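Local structure of GTN Reductase (Agrobacterium tumefaciens, 5N6G) at residues Glu54-Ser59 and Pro69-Arg74; Gln63-Val68 and Lys127-Asn132; Leu231-Pro236 and Pro247-Val252. The protein binds flavin mononucleotide and probably reduces activated carbon-carbon double bonds at the expense of a nicotinamide cofactor, as an ene-reductase of the Old Yellow Enzyme family. All coordinates share one frame; numbering follows the deposited sequence.

Interaction 1: residues Glu54-Ser59 and Pro69-Arg74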
# COMPACT_ATOMS: atom_id res chain seq x y z
N GLU A 54 -6.32 0.27 3.93
CA GLU A 54 -6.05 1.56 3.33
C GLU A 54 -4.71 2.09 3.81
O GLU A 54 -4.29 1.82 4.93
CB GLU A 54 -7.15 2.56 3.70
CG GLU A 54 -7.24 2.92 5.19
CD GLU A 54 -8.66 3.29 5.62
OE1 GLU A 54 -9.08 4.46 5.42
OE2 GLU A 54 -9.37 2.40 6.15
N GLY A 55 -4.04 2.88 2.98
CA GLY A 55 -2.81 3.49 3.43
C GLY A 55 -3.03 4.23 4.73
O GLY A 55 -4.02 4.96 4.89
N THR A 56 -2.13 4.00 5.68
CA THR A 56 -2.25 4.58 7.01
C THR A 56 -0.94 5.27 7.37
O THR A 56 0.10 4.60 7.52
CB THR A 56 -2.67 3.51 8.02
OG1 THR A 56 -2.93 4.12 9.30
CG2 THR A 56 -1.67 2.41 8.18
N PRO A 57 -0.91 6.60 7.46
CA PRO A 57 0.37 7.29 7.61
C PRO A 57 1.03 7.06 8.95
O PRO A 57 0.38 6.94 9.99
CB PRO A 57 0.00 8.77 7.41
CG PRO A 57 -1.17 8.68 6.45
CD PRO A 57 -1.96 7.50 6.96
N ILE A 58 2.37 7.02 8.89
CA ILE A 58 3.20 6.85 10.08
C ILE A 58 3.33 8.13 10.89
O ILE A 58 3.81 8.10 12.03
CB ILE A 58 4.60 6.36 9.67
CG1 ILE A 58 5.25 7.39 8.74
CG2 ILE A 58 4.51 5.01 8.98
CD1 ILE A 58 6.68 7.03 8.31
N SER A 59 2.93 9.27 10.33
CA SER A 59 3.11 10.56 10.97
C SER A 59 2.20 11.55 10.27
O SER A 59 1.73 11.30 9.16
CB SER A 59 4.55 11.04 10.85
OG SER A 59 4.84 11.23 9.47
N PRO A 69 -7.03 7.54 8.18
CA PRO A 69 -6.62 7.09 9.51
C PRO A 69 -5.12 6.90 9.56
O PRO A 69 -4.51 6.41 8.62
CB PRO A 69 -7.34 5.74 9.65
CG PRO A 69 -7.38 5.24 8.27
CD PRO A 69 -7.64 6.45 7.41
N GLY A 70 -4.51 7.28 10.69
CA GLY A 70 -3.09 7.13 10.89
C GLY A 70 -2.71 6.15 11.99
O GLY A 70 -3.55 5.47 12.57
N LEU A 71 -1.40 6.09 12.26
CA LEU A 71 -0.85 5.28 13.35
C LEU A 71 -0.10 6.12 14.37
O LEU A 71 0.71 5.59 15.12
CB LEU A 71 0.05 4.19 12.77
CG LEU A 71 -0.73 3.04 12.16
CD1 LEU A 71 0.21 2.17 11.34
CD2 LEU A 71 -1.43 2.22 13.24
N TYR A 72 -0.36 7.43 14.43
CA TYR A 72 0.47 8.33 15.23
C TYR A 72 -0.29 9.01 16.37
O TYR A 72 0.28 9.87 17.07
CB TYR A 72 1.13 9.37 14.32
CG TYR A 72 0.18 10.16 13.44
CD1 TYR A 72 -0.44 11.32 13.90
CD2 TYR A 72 -0.12 9.72 12.15
CE1 TYR A 72 -1.30 12.05 13.09
CE2 TYR A 72 -0.99 10.43 11.34
CZ TYR A 72 -1.58 11.58 11.80
OH TYR A 72 -2.45 12.28 10.99
N LYS A 73 -1.54 8.65 16.60
CA LYS A 73 -2.30 9.08 17.77
C LYS A 73 -2.69 7.87 18.59
O LYS A 73 -2.99 6.81 18.02
CB LYS A 73 -3.58 9.84 17.36
CG LYS A 73 -3.35 11.12 16.58
CD LYS A 73 -4.68 11.78 16.23
CE LYS A 73 -4.48 13.09 15.48
NZ LYS A 73 -5.77 13.81 15.30
N ARG A 74 -2.70 8.02 19.92
CA ARG A 74 -3.14 6.92 20.78
C ARG A 74 -4.55 6.51 20.44
O ARG A 74 -4.88 5.32 20.43
CB ARG A 74 -3.08 7.31 22.26
CG ARG A 74 -1.72 7.69 22.77
CD ARG A 74 -0.74 6.53 22.66
NE ARG A 74 -1.19 5.33 23.35
CZ ARG A 74 -0.68 4.12 23.13
NH1 ARG A 74 0.27 3.95 22.22
NH2 ARG A 74 -1.13 3.08 23.80
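Thr56 and Pro57 meet Pro69 to Leu71 through two hydrogen bonds, one from a side chain and one from the backbone. The hydroxyl OG1 of Thr56 donates to Pro69 O over 2.9 Å, arriving from above the carbonyl plane, 49° out of it. Beyond it, Leu71 N donates to Pro57 O at 3.0 Å. Thr56 can serve both a polar and an apolar partner because its OG1 lies anti to the backbone N (chi1 -174°), while its CG2 methyl meets Leu71 CD1 at 3.7 Å, the two side chains crossing at about a right angle. At one end of the contact the carboxylate of Glu54 comes against the ring of Pro69, where Glu54 OE1 lies 3.2 Å from Pro69 CD; Glu54 OE2 is hydrogen-bonded to Tyr42. At the other, the Tyr72 ring lays one face on the backbone of Ser59, whose C is 3.5 Å from Tyr72 CD2, while Pro57 O lies at the ring's edge, in its plane. Strand 50-57, on which the loop packs, also reaches the flavin: Gly55 N hydrogen-bonds FMN O4. Trp80 of helix 74-89 touches Glu54, Thr56, Pro69 and Leu71, and strand 94-99 flanks strand 50-57 within the barrel.

Interaction 2: residues Gln63-Val68 and Lys127-Asn132. With 8OZ (2-Phenylacrylic acid), chain C.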
# COMPACT_ATOMS: atom_id res chain seq x y z
N GLN A 63 0.98 12.38 5.94
CA GLN A 63 -0.39 12.53 5.44
C GLN A 63 -0.43 13.37 4.17
O GLN A 63 0.17 14.44 4.12
CB GLN A 63 -1.29 13.23 6.46
CG GLN A 63 -1.67 12.38 7.64
CD GLN A 63 -2.88 11.51 7.38
OE1 GLN A 63 -3.28 11.25 6.23
NE2 GLN A 63 -3.46 11.00 8.47
N GLY A 64 -1.24 12.93 3.21
CA GLY A 64 -1.45 13.68 1.99
C GLY A 64 -2.89 13.95 1.61
O GLY A 64 -3.13 14.72 0.68
N TYR A 65 -3.84 13.33 2.33
CA TYR A 65 -5.27 13.48 2.05
C TYR A 65 -6.00 13.61 3.38
O TYR A 65 -5.57 13.08 4.40
CB TYR A 65 -5.86 12.28 1.28
CG TYR A 65 -5.07 11.93 0.05
CD1 TYR A 65 -3.94 11.16 0.15
CD2 TYR A 65 -5.39 12.46 -1.18
CE1 TYR A 65 -3.18 10.86 -0.94
CE2 TYR A 65 -4.62 12.17 -2.29
CZ TYR A 65 -3.52 11.35 -2.16
OH TYR A 65 -2.73 11.06 -3.24
N ALA A 66 -7.16 14.26 3.32
CA ALA A 66 -7.96 14.45 4.52
C ALA A 66 -8.71 13.18 4.91
O ALA A 66 -9.05 12.32 4.08
CB ALA A 66 -8.97 15.57 4.31
N ASP A 67 -8.98 13.07 6.21
CA ASP A 67 -9.83 12.03 6.80
C ASP A 67 -9.27 10.63 6.56
O ASP A 67 -10.03 9.67 6.39
CB ASP A 67 -11.27 12.15 6.27
CG ASP A 67 -11.97 13.43 6.76
OD1 ASP A 67 -11.47 14.10 7.67
OD2 ASP A 67 -13.01 13.78 6.19
N VAL A 68 -7.94 10.52 6.56
CA VAL A 68 -7.24 9.25 6.42
C VAL A 68 -6.79 8.80 7.81
O VAL A 68 -6.20 9.61 8.54
CB VAL A 68 -6.03 9.39 5.49
CG1 VAL A 68 -5.11 8.21 5.57
CG2 VAL A 68 -6.51 9.61 4.07
N LYS A 127 -3.31 16.22 -7.36
CA LYS A 127 -4.37 16.86 -6.61
C LYS A 127 -4.64 16.07 -5.34
O LYS A 127 -4.42 14.86 -5.29
CB LYS A 127 -5.67 16.96 -7.43
CG LYS A 127 -5.63 18.05 -8.47
CD LYS A 127 -6.90 18.07 -9.32
CE LYS A 127 -6.88 19.21 -10.33
NZ LYS A 127 -6.78 20.53 -9.66
N THR A 128 -5.12 16.78 -4.32
CA THR A 128 -5.41 16.12 -3.06
C THR A 128 -6.72 16.64 -2.49
O THR A 128 -7.39 17.49 -3.08
CB THR A 128 -4.28 16.29 -2.04
OG1 THR A 128 -4.68 15.61 -0.86
CG2 THR A 128 -3.99 17.76 -1.71
N TYR A 129 -7.09 16.09 -1.34
CA TYR A 129 -8.35 16.39 -0.68
C TYR A 129 -8.02 17.01 0.67
O TYR A 129 -7.33 16.39 1.49
CB TYR A 129 -9.20 15.13 -0.50
CG TYR A 129 -9.04 14.06 -1.58
CD1 TYR A 129 -8.77 14.41 -2.90
CD2 TYR A 129 -9.16 12.71 -1.28
CE1 TYR A 129 -8.62 13.44 -3.88
CE2 TYR A 129 -9.02 11.74 -2.26
CZ TYR A 129 -8.75 12.12 -3.56
OH TYR A 129 -8.61 11.17 -4.54
N ILE A 130 -8.48 18.24 0.90
CA ILE A 130 -8.14 19.02 2.09
C ILE A 130 -9.40 19.52 2.80
O ILE A 130 -10.51 19.45 2.27
CB ILE A 130 -7.21 20.21 1.77
CG1 ILE A 130 -7.88 21.20 0.81
CG2 ILE A 130 -5.89 19.69 1.20
CD1 ILE A 130 -7.23 22.56 0.81
N ILE A 131 -9.18 20.03 4.02
CA ILE A 131 -10.24 20.64 4.84
C ILE A 131 -9.83 22.06 5.20
O ILE A 131 -8.76 22.29 5.76
CB ILE A 131 -10.50 19.81 6.11
CG1 ILE A 131 -10.90 18.37 5.76
CG2 ILE A 131 -11.58 20.49 6.99
CD1 ILE A 131 -12.13 18.24 4.85
N ASN A 132 -10.70 23.01 4.89
CA ASN A 132 -10.44 24.42 5.17
C ASN A 132 -10.64 24.72 6.66
O ASN A 132 -11.09 23.88 7.44
CB ASN A 132 -11.35 25.31 4.33
CG ASN A 132 -11.09 25.17 2.83
OD1 ASN A 132 -9.94 25.18 2.38
ND2 ASN A 132 -12.16 25.06 2.05
C4 8OZ C . -6.53 6.71 -4.35
C5 8OZ C . -6.80 7.90 -3.71
C6 8OZ C . -5.93 8.40 -2.77
C7 8OZ C . -4.78 7.69 -2.45
C8 8OZ C . -2.48 5.02 -3.70
C 8OZ C . -3.02 5.54 -1.36
O 8OZ C . -1.62 4.23 -3.39
C1 8OZ C . -3.33 5.67 -2.65
C2 8OZ C . -4.50 6.48 -3.07
C3 8OZ C . -5.38 6.00 -4.04
O1 8OZ C . -2.70 5.36 -4.94
O HOH W 1 -3.11 12.40 -5.61
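Tyr65 sets its ring edge against the face of Tyr129, which has two conformers; in the one described here the pair is edge-to-face, with centroids 5.1 Å apart and planes at 57°. In that conformer Tyr65 CD2 stands over the centre of the Tyr129 ring, and Tyr129 OH comes to 3.8 Å from C5 of the bound 2-phenylacrylic acid. Both tyrosines line the ligand's pocket. With its CG beside the backbone N (chi1 -51°), Tyr65 brings its ring to the ligand, whose phenyl carbon C6 lies over one face of Tyr65, toward its rim; Tyr65 CE1 is 3.9 Å from ligand C7. The third large contributor, Ala66, is held through its backbone: Ala66 N donates to Tyr129 O at 2.8 Å. Its methyl CB packs on Ile131 CG1 at 3.7 Å. At the phenol end, Tyr65 OH hydrogen-bonds Tyr183 OH and also a water, 2.7 Å from that oxygen, which donates to Lys127 O. The chemistry is thus divided: Tyr65 offers the phenyl group a ring face, whereas Asn181 and His178 hydrogen-bond the ligand. The polar links of the Tyr65 hydroxyl, together with the backbone bond at Ala66, probably restrict movement of that ring.

Interaction 3: residues Leu231-Pro236 and Pro247-Val252; sequences LSPVTP and PLYNYV
In this TIM barrel, the loop after strand 227-231 packs against the following helix 245-256 of the beta-alpha unit, mainly through Tyr249. The first torsion of Tyr249 (chi1 -86°) sends its phenol ring toward Pro233, whose CA sits 3.7 Å from the ring centroid and 15° off the ring normal, a CH-pi contact over the face. The proline ring carries the packing toward the root of the side chain, where Pro233 CB meets Tyr249 CG at 3.9 Å. Leu231 comes instead at the edge, its CB 4.3 Å from Tyr249 CE1 and near the ring plane. About one helical turn on, Val252 CG1 approaches Leu231 CD1 at 4.5 Å, extending the apolar seam. No direct hydrogen bond joins the two segments, but one water does: the phenol hydroxyl, Tyr249 OH, donates to it at 2.7 Å, and Ser232 N does so at 2.9 Å. Ser232 OG turns to Glu186 and the backbone N of Asn181, the latter a pocket residue. Around the contact, helix 184-189 packs on Tyr249 and Val252, Phe289 of helix 286-295 touches Leu231 and Tyr249, and backbone hydrogen bonds link Leu231 with His265 and Val267 of the adjacent strand 263-267.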
# COMPACT_ATOMS: atom_id res chain seq x y z
N LEU A 231 5.02 -2.76 -4.38
CA LEU A 231 5.84 -2.17 -5.42
C LEU A 231 5.01 -2.00 -6.69
O LEU A 231 4.09 -2.79 -6.94
CB LEU A 231 7.08 -3.04 -5.74
CG LEU A 231 7.98 -3.34 -4.56
CD1 LEU A 231 8.98 -4.45 -4.97
CD2 LEU A 231 8.67 -2.05 -4.13
N SER A 232 5.34 -1.01 -7.50
CA SER A 232 4.57 -0.70 -8.70
C SER A 232 5.54 -0.17 -9.76
O SER A 232 5.71 1.05 -9.92
CB SER A 232 3.45 0.31 -8.41
OG SER A 232 3.95 1.48 -7.76
N PRO A 233 6.20 -1.08 -10.49
CA PRO A 233 7.36 -0.67 -11.32
C PRO A 233 7.06 0.36 -12.40
O PRO A 233 7.96 1.14 -12.74
CB PRO A 233 7.81 -2.00 -11.94
CG PRO A 233 7.38 -3.04 -10.98
CD PRO A 233 6.12 -2.54 -10.33
N VAL A 234 5.87 0.39 -13.00
CA VAL A 234 5.66 1.23 -14.17
C VAL A 234 4.55 2.25 -13.99
O VAL A 234 4.25 2.98 -14.93
CB VAL A 234 5.38 0.39 -15.43
CG1 VAL A 234 6.54 -0.54 -15.74
CG2 VAL A 234 4.10 -0.39 -15.30
N THR A 235 3.96 2.34 -12.83
CA THR A 235 2.75 3.12 -12.73
C THR A 235 3.03 4.61 -12.91
O THR A 235 4.04 5.11 -12.42
CB THR A 235 2.06 2.90 -11.40
OG1 THR A 235 0.82 3.60 -11.44
CG2 THR A 235 2.89 3.39 -10.26
N PRO A 236 2.15 5.34 -13.59
CA PRO A 236 2.31 6.79 -13.73
C PRO A 236 1.65 7.59 -12.61
O PRO A 236 1.56 8.82 -12.71
CB PRO A 236 1.62 7.05 -15.05
CG PRO A 236 0.49 6.07 -15.07
CD PRO A 236 0.99 4.85 -14.36
N PRO A 247 16.22 -2.69 -14.68
CA PRO A 247 17.42 -2.87 -13.83
C PRO A 247 17.21 -2.36 -12.43
O PRO A 247 17.76 -2.93 -11.47
CB PRO A 247 18.52 -2.10 -14.58
CG PRO A 247 17.81 -1.26 -15.58
CD PRO A 247 16.51 -1.92 -15.91
N LEU A 248 16.41 -1.29 -12.28
CA LEU A 248 16.14 -0.70 -10.99
C LEU A 248 15.38 -1.67 -10.11
O LEU A 248 15.80 -1.97 -8.97
CB LEU A 248 15.30 0.56 -11.20
CG LEU A 248 14.83 1.34 -9.98
CD1 LEU A 248 15.99 1.90 -9.16
CD2 LEU A 248 13.87 2.44 -10.45
N TYR A 249 14.25 -2.16 -10.62
CA TYR A 249 13.37 -3.00 -9.83
C TYR A 249 13.91 -4.42 -9.68
O TYR A 249 13.72 -5.03 -8.62
CB TYR A 249 11.97 -2.99 -10.44
CG TYR A 249 11.19 -1.82 -9.91
CD1 TYR A 249 10.46 -1.93 -8.72
CD2 TYR A 249 11.26 -0.59 -10.53
CE1 TYR A 249 9.77 -0.85 -8.22
CE2 TYR A 249 10.60 0.50 -10.02
CZ TYR A 249 9.85 0.37 -8.87
OH TYR A 249 9.21 1.47 -8.39
N ASN A 250 14.63 -4.94 -10.68
CA ASN A 250 15.29 -6.22 -10.47
C ASN A 250 16.31 -6.11 -9.36
O ASN A 250 16.41 -7.02 -8.53
CB ASN A 250 15.93 -6.71 -11.77
CG ASN A 250 14.92 -7.37 -12.73
OD1 ASN A 250 13.70 -7.14 -12.64
ND2 ASN A 250 15.44 -8.17 -13.65
N TYR A 251 17.05 -5.00 -9.29
CA TYR A 251 17.99 -4.81 -8.19
C TYR A 251 17.26 -4.77 -6.85
O TYR A 251 17.68 -5.40 -5.88
CB TYR A 251 18.80 -3.53 -8.39
CG TYR A 251 19.66 -3.18 -7.19
CD1 TYR A 251 20.91 -3.73 -7.03
CD2 TYR A 251 19.20 -2.32 -6.21
CE1 TYR A 251 21.69 -3.44 -5.92
CE2 TYR A 251 19.94 -2.03 -5.11
CZ TYR A 251 21.18 -2.58 -4.96
OH TYR A 251 21.97 -2.30 -3.85
N VAL A 252 16.17 -4.01 -6.79
CA VAL A 252 15.41 -3.88 -5.54
C VAL A 252 15.00 -5.25 -5.03
O VAL A 252 15.22 -5.58 -3.86
CB VAL A 252 14.20 -2.96 -5.73
CG1 VAL A 252 13.22 -3.10 -4.58
CG2 VAL A 252 14.69 -1.51 -5.85
O HOH W 2 7.27 0.95 -6.58

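All three contacts belong to one barrel. Interactions 1 and 2 interlock along the chain, since their segments alternate, and their centres are 13 Å apart. The loop between strand 50-57 and helix 74-89 supplies a segment to each, and the two touch where Tyr72 OH meets Gln63 NE2 at 3.0 Å, probably a hydrogen bond. Gly55 O and Pro57 CD also pack on Val68 CG1, so flavin-binding strand and pocket-lining loop are in direct contact. Interaction 3 follows later in sequence, at strand 227-231 and helix 245-256, on the opposite side of the chain's centre from interaction 1. Its nearest atoms are about 13 Å from interaction 1 and about 10 Å from interaction 2.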